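Local atomic coordinates of Lin0431 protein (Listeria innocua, PDB entry 3LD7), a protein that is of unknown function but consists, in the fragment crystallised, of a NusG domain II-like beta domain. Residues D6-R20 / P23-G37. Sequence-based numbering, arbitrary orientation.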
loop_
_atom_site.group_PDB
_atom_site.type_symbol
_atom_site.label_atom_id
_atom_site.label_comp_id
_atom_site.label_asym_id
_atom_site.label_seq_id
_atom_site.Cartn_x
_atom_site.Cartn_y
_atom_site.Cartn_z
ATOM N N ASP A 6 14.377 5.786 12.016
ATOM C CA ASP A 6 13.403 4.731 12.243
ATOM C C ASP A 6 13.557 3.632 11.182
ATOM O O ASP A 6 14.052 3.878 10.079
ATOM C CB ASP A 6 11.991 5.341 12.206
ATOM C CG ASP A 6 10.940 4.457 12.862
ATOM O OD1 ASP A 6 11.306 3.430 13.479
ATOM O OD2 ASP A 6 9.735 4.802 12.763
ATOM N N GLU A 7 13.170 2.414 11.535
ATOM C CA GLU A 7 13.096 1.311 10.577
ATOM C C GLU A 7 11.649 0.879 10.485
ATOM O O GLU A 7 11.040 0.556 11.506
ATOM C CB GLU A 7 13.925 0.129 11.055
ATOM C CG GLU A 7 15.422 0.363 11.029
ATOM C CD GLU A 7 16.194 -0.840 11.544
ATOM O OE1 GLU A 7 15.871 -1.330 12.650
ATOM O OE2 GLU A 7 17.124 -1.295 10.842
ATOM N N VAL A 8 11.097 0.856 9.276
ATOM C CA VAL A 8 9.666 0.596 9.113
ATOM C C VAL A 8 9.340 -0.493 8.102
ATOM O O VAL A 8 10.131 -0.784 7.189
ATOM C CB VAL A 8 8.883 1.885 8.754
ATOM C CG1 VAL A 8 9.036 2.901 9.881
ATOM C CG2 VAL A 8 9.364 2.469 7.425
ATOM N N VAL A 9 8.158 -1.082 8.276
ATOM C CA VAL A 9 7.667 -2.136 7.399
ATOM C C VAL A 9 6.264 -1.754 6.979
ATOM O O VAL A 9 5.482 -1.282 7.805
ATOM C CB VAL A 9 7.606 -3.502 8.120
ATOM C CG1 VAL A 9 7.138 -4.573 7.184
ATOM C CG2 VAL A 9 8.961 -3.886 8.664
ATOM N N ALA A 10 5.948 -1.941 5.702
ATOM C CA ALA A 10 4.604 -1.703 5.221
ATOM C C ALA A 10 3.852 -3.024 5.176
ATOM O O ALA A 10 4.304 -3.991 4.553
ATOM C CB ALA A 10 4.646 -1.079 3.846
ATOM N N ILE A 11 2.695 -3.063 5.833
ATOM C CA ILE A 11 1.851 -4.246 5.854
ATOM C C ILE A 11 0.677 -3.973 4.928
ATOM O O ILE A 11 -0.099 -3.035 5.137
ATOM C CB ILE A 11 1.350 -4.575 7.290
ATOM C CG1 ILE A 11 2.501 -4.519 8.301
ATOM C CG2 ILE A 11 0.590 -5.923 7.311
ATOM C CD1 ILE A 11 3.488 -5.575 8.125
ATOM N N ILE A 12 0.561 -4.769 3.880
ATOM C CA ILE A 12 -0.491 -4.574 2.884
ATOM C C ILE A 12 -1.468 -5.739 2.936
ATOM O O ILE A 12 -1.067 -6.898 2.767
ATOM C CB ILE A 12 0.128 -4.476 1.472
ATOM C CG1 ILE A 12 1.162 -3.329 1.423
ATOM C CG2 ILE A 12 -0.961 -4.286 0.416
ATOM C CD1 ILE A 12 2.636 -3.774 1.555
ATOM N N SER A 13 -2.745 -5.427 3.165
ATOM C CA SER A 13 -3.794 -6.427 3.385
ATOM C C SER A 13 -4.952 -6.240 2.433
ATOM O O SER A 13 -5.206 -5.132 1.964
ATOM C CB SER A 13 -4.363 -6.299 4.793
ATOM O OG SER A 13 -3.382 -6.600 5.772
ATOM N N GLN A 14 -5.679 -7.321 2.203
ATOM C CA GLN A 14 -6.929 -7.262 1.460
ATOM C C GLN A 14 -7.946 -8.075 2.270
ATOM O O GLN A 14 -7.722 -9.258 2.571
ATOM C CB GLN A 14 -6.730 -7.880 0.081
ATOM C CG GLN A 14 -7.979 -7.987 -0.766
ATOM C CD GLN A 14 -7.764 -8.932 -1.962
ATOM O OE1 GLN A 14 -7.136 -10.004 -1.838
ATOM N NE2 GLN A 14 -8.303 -8.555 -3.108
ATOM N N ASN A 15 -9.046 -7.420 2.653
ATOM C CA ASN A 15 -10.030 -7.986 3.579
ATOM C C ASN A 15 -9.410 -8.515 4.877
ATOM O O ASN A 15 -9.821 -9.559 5.417
ATOM C CB ASN A 15 -10.907 -9.029 2.906
ATOM C CG ASN A 15 -12.196 -9.295 3.694
ATOM O OD1 ASN A 15 -12.690 -8.420 4.424
ATOM N ND2 ASN A 15 -12.733 -10.502 3.562
ATOM N N GLY A 16 -8.415 -7.770 5.352
ATOM C CA GLY A 16 -7.714 -8.093 6.585
ATOM C C GLY A 16 -6.642 -9.143 6.462
ATOM O O GLY A 16 -5.864 -9.371 7.402
ATOM N N LYS A 17 -6.601 -9.795 5.309
ATOM C CA LYS A 17 -5.609 -10.848 5.107
ATOM C C LYS A 17 -4.339 -10.268 4.480
ATOM O O LYS A 17 -4.389 -9.592 3.453
ATOM C CB LYS A 17 -6.199 -11.974 4.273
ATOM C CG LYS A 17 -7.278 -12.729 5.034
ATOM C CD LYS A 17 -8.052 -13.649 4.127
ATOM C CE LYS A 17 -9.017 -12.855 3.295
ATOM N NZ LYS A 17 -9.799 -13.778 2.439
ATOM N N VAL A 18 -3.197 -10.530 5.104
ATOM C CA VAL A 18 -1.955 -9.891 4.658
ATOM C C VAL A 18 -1.451 -10.498 3.345
ATOM O O VAL A 18 -1.342 -11.725 3.201
ATOM C CB VAL A 18 -0.870 -9.980 5.753
ATOM C CG1 VAL A 18 0.418 -9.271 5.299
ATOM C CG2 VAL A 18 -1.375 -9.342 7.032
ATOM N N ILE A 19 -1.165 -9.623 2.384
ATOM C CA ILE A 19 -0.669 -10.029 1.072
ATOM C C ILE A 19 0.851 -9.887 1.046
ATOM O O ILE A 19 1.549 -10.766 0.539
ATOM C CB ILE A 19 -1.225 -9.104 -0.022
ATOM C CG1 ILE A 19 -2.755 -9.133 0.013
ATOM C CG2 ILE A 19 -0.677 -9.484 -1.401
ATOM C CD1 ILE A 19 -3.372 -8.079 -0.827
ATOM N N ARG A 20 1.363 -8.785 1.585
ATOM C CA ARG A 20 2.824 -8.561 1.639
ATOM C C ARG A 20 3.172 -7.843 2.908
ATOM O O ARG A 20 2.414 -6.978 3.340
ATOM C CB ARG A 20 3.313 -7.675 0.479
ATOM C CG ARG A 20 3.241 -8.305 -0.888
ATOM C CD ARG A 20 4.399 -9.313 -1.173
ATOM N NE ARG A 20 5.727 -8.672 -1.166
ATOM C CZ ARG A 20 6.169 -7.850 -2.122
ATOM N NH1 ARG A 20 5.386 -7.555 -3.160
ATOM N NH2 ARG A 20 7.391 -7.320 -2.055
ATOM N N PRO A 23 9.586 -4.531 4.195
ATOM C CA PRO A 23 10.486 -3.625 4.918
ATOM C C PRO A 23 10.933 -2.521 3.966
ATOM O O PRO A 23 11.451 -2.829 2.886
ATOM C CB PRO A 23 11.666 -4.534 5.300
ATOM C CG PRO A 23 11.087 -5.886 5.317
ATOM C CD PRO A 23 10.061 -5.917 4.220
ATOM N N LEU A 24 10.700 -1.263 4.339
ATOM C CA LEU A 24 10.916 -0.155 3.422
ATOM C C LEU A 24 12.288 0.422 3.621
ATOM O O LEU A 24 12.856 0.984 2.695
ATOM C CB LEU A 24 9.896 0.969 3.637
ATOM C CG LEU A 24 8.455 0.605 3.287
ATOM C CD1 LEU A 24 7.530 1.746 3.669
ATOM C CD2 LEU A 24 8.324 0.229 1.817
ATOM N N THR A 25 12.815 0.288 4.832
ATOM C CA THR A 25 14.051 0.966 5.153
ATOM C C THR A 25 15.237 0.252 4.492
ATOM O O THR A 25 15.523 -0.916 4.772
ATOM C CB THR A 25 14.217 1.103 6.673
ATOM O OG1 THR A 25 13.006 1.661 7.231
ATOM C CG2 THR A 25 15.392 2.004 6.981
ATOM N N GLY A 26 15.916 0.968 3.601
ATOM C CA GLY A 26 16.975 0.397 2.795
ATOM C C GLY A 26 16.504 -0.120 1.449
ATOM O O GLY A 26 17.312 -0.566 0.622
ATOM N N HIS A 27 15.199 -0.068 1.203
ATOM C CA HIS A 27 14.707 -0.482 -0.099
ATOM C C HIS A 27 15.058 0.525 -1.190
ATOM O O HIS A 27 14.896 1.732 -1.012
ATOM C CB HIS A 27 13.199 -0.746 -0.085
ATOM C CG HIS A 27 12.663 -1.088 -1.435
ATOM N ND1 HIS A 27 12.780 -2.339 -2.006
ATOM C CD2 HIS A 27 12.108 -0.296 -2.376
ATOM C CE1 HIS A 27 12.257 -2.313 -3.221
ATOM N NE2 HIS A 27 11.835 -1.083 -3.462
ATOM N N LYS A 28 15.603 0.032 -2.306
ATOM C CA LYS A 28 15.889 0.904 -3.443
ATOM C C LYS A 28 15.399 0.268 -4.721
ATOM O O LYS A 28 15.453 -0.957 -4.881
ATOM C CB LYS A 28 17.394 1.164 -3.543
ATOM C CG LYS A 28 17.931 1.930 -2.332
ATOM C CD LYS A 28 19.370 2.380 -2.519
ATOM C CE LYS A 28 19.742 3.441 -1.504
ATOM N NZ LYS A 28 19.633 2.908 -0.127
ATOM N N GLY A 29 14.954 1.103 -5.653
ATOM C CA GLY A 29 14.362 0.627 -6.877
ATOM C C GLY A 29 12.850 0.759 -6.805
ATOM O O GLY A 29 12.290 1.292 -5.840
ATOM N N ASN A 30 12.197 0.276 -7.847
ATOM C CA ASN A 30 10.756 0.397 -7.984
ATOM C C ASN A 30 10.156 -0.980 -8.166
ATOM O O ASN A 30 10.624 -1.780 -8.994
ATOM C CB ASN A 30 10.444 1.300 -9.187
ATOM C CG ASN A 30 8.985 1.711 -9.248
ATOM O OD1 ASN A 30 8.612 2.811 -8.804
ATOM N ND2 ASN A 30 8.151 0.836 -9.795
ATOM N N GLU A 31 9.131 -1.260 -7.382
ATOM C CA GLU A 31 8.405 -2.497 -7.524
ATOM C C GLU A 31 6.938 -2.177 -7.603
ATOM O O GLU A 31 6.433 -1.358 -6.822
ATOM C CB GLU A 31 8.641 -3.394 -6.302
ATOM C CG GLU A 31 7.960 -4.736 -6.449
ATOM C CD GLU A 31 7.451 -5.351 -5.156
ATOM O OE1 GLU A 31 8.003 -5.078 -4.061
ATOM O OE2 GLU A 31 6.483 -6.136 -5.264
ATOM N N GLN A 32 6.243 -2.829 -8.531
ATOM C CA GLN A 32 4.803 -2.692 -8.603
ATOM C C GLN A 32 4.151 -4.052 -8.529
ATOM O O GLN A 32 4.641 -5.029 -9.112
ATOM C CB GLN A 32 4.392 -1.952 -9.866
ATOM C CG GLN A 32 4.872 -0.501 -9.825
ATOM C CD GLN A 32 4.670 0.257 -11.117
ATOM O OE1 GLN A 32 3.741 -0.019 -11.877
ATOM N NE2 GLN A 32 5.558 1.226 -11.378
ATOM N N PHE A 33 3.034 -4.124 -7.814
ATOM C CA PHE A 33 2.262 -5.367 -7.808
ATOM C C PHE A 33 0.789 -5.023 -7.762
ATOM O O PHE A 33 0.420 -3.969 -7.238
ATOM C CB PHE A 33 2.699 -6.336 -6.676
ATOM C CG PHE A 33 2.487 -5.811 -5.275
ATOM C CD1 PHE A 33 3.419 -4.988 -4.668
ATOM C CD2 PHE A 33 1.327 -6.142 -4.568
ATOM C CE1 PHE A 33 3.215 -4.514 -3.351
ATOM C CE2 PHE A 33 1.124 -5.672 -3.278
ATOM C CZ PHE A 33 2.070 -4.846 -2.670
ATOM N N THR A 34 -0.043 -5.882 -8.343
ATOM C CA THR A 34 -1.480 -5.635 -8.372
ATOM C C THR A 34 -2.228 -6.550 -7.423
ATOM O O THR A 34 -2.023 -7.767 -7.418
ATOM C CB THR A 34 -2.037 -5.810 -9.788
ATOM O OG1 THR A 34 -1.371 -4.898 -10.669
ATOM C CG2 THR A 34 -3.519 -5.538 -9.827
ATOM N N ILE A 35 -3.087 -5.949 -6.606
ATOM C CA ILE A 35 -4.017 -6.704 -5.780
ATOM C C ILE A 35 -5.315 -6.802 -6.538
ATOM O O ILE A 35 -5.932 -5.785 -6.886
ATOM C CB ILE A 35 -4.272 -5.988 -4.440
ATOM C CG1 ILE A 35 -2.958 -5.813 -3.707
ATOM C CG2 ILE A 35 -5.288 -6.767 -3.608
ATOM C CD1 ILE A 35 -3.104 -4.989 -2.462
ATOM N N LYS A 36 -5.707 -8.026 -6.850
ATOM C CA LYS A 36 -6.919 -8.221 -7.626
ATOM C C LYS A 36 -8.063 -8.636 -6.744
ATOM O O LYS A 36 -7.974 -9.569 -5.931
ATOM C CB LYS A 36 -6.695 -9.241 -8.735
ATOM C CG LYS A 36 -5.795 -8.674 -9.817
ATOM C CD LYS A 36 -5.447 -9.697 -10.883
ATOM C CE LYS A 36 -4.766 -9.012 -12.061
ATOM N NZ LYS A 36 -5.603 -7.876 -12.570
ATOM N N GLY A 37 -9.162 -7.939 -6.920
ATOM C CA GLY A 37 -10.293 -8.256 -6.121
ATOM C C GLY A 37 -11.283 -9.059 -6.875
ATOM O O GLY A 37 -11.024 -9.657 -7.948
#
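Ile35 meets Ile19 and Ile12 at the dense part of this contact, an example of how one beta sheet is laid over another. The CD1 methyls of Ile19 and Ile35 lie 3.5 Å apart, and the CG2 branch of Ile12, set anti to its backbone nitrogen, reaches Ile35 CD1 at 3.7 Å. Val84 and Val86 of strand 84-90 touch Ile35 and Ile12 respectively. Ile12 places CG2 at the edge of the Phe33 ring, while Arg20 NH1 stands over one face of it, offset toward its rim, in a cation-pi contact. These residues join two antiparallel sheets: strands 8-14 and 17-23 belong to a four-stranded one, strand 30-36 to a three-stranded one, and 8-14 and 30-36 run at 30° with axes 9.1 Å apart. A classic beta bulge, in which Ile19 and Arg20 both face Ile12, presents two successive side chains to the second sheet. Toward solvent the contact turns polar. Bent at chi2 and chi3 (-78° and -63°), the Arg20 chain brings its guanidinium end-on to Glu31 in a two-pronged salt bridge that restricts rotation of both groups, NH1 to OE2 at 2.8 Å and NH2 to OE1 at 3.1 Å, the two planes nearly coplanar. At one end Gln14 NE2 donates to Lys36 O (3.0 Å) from above the carbonyl plane, its amide passing over Ile35 CG2. At the exposed margin of Pro23 and Thr25, Val9 and Pro23 pair within one sheet, antiparallel and non-hydrogen-bonded; Leu24 N donates a hydrogen bond to Val8 O (2.9 Å) and Val8 N an equally long one to Thr25 OG1.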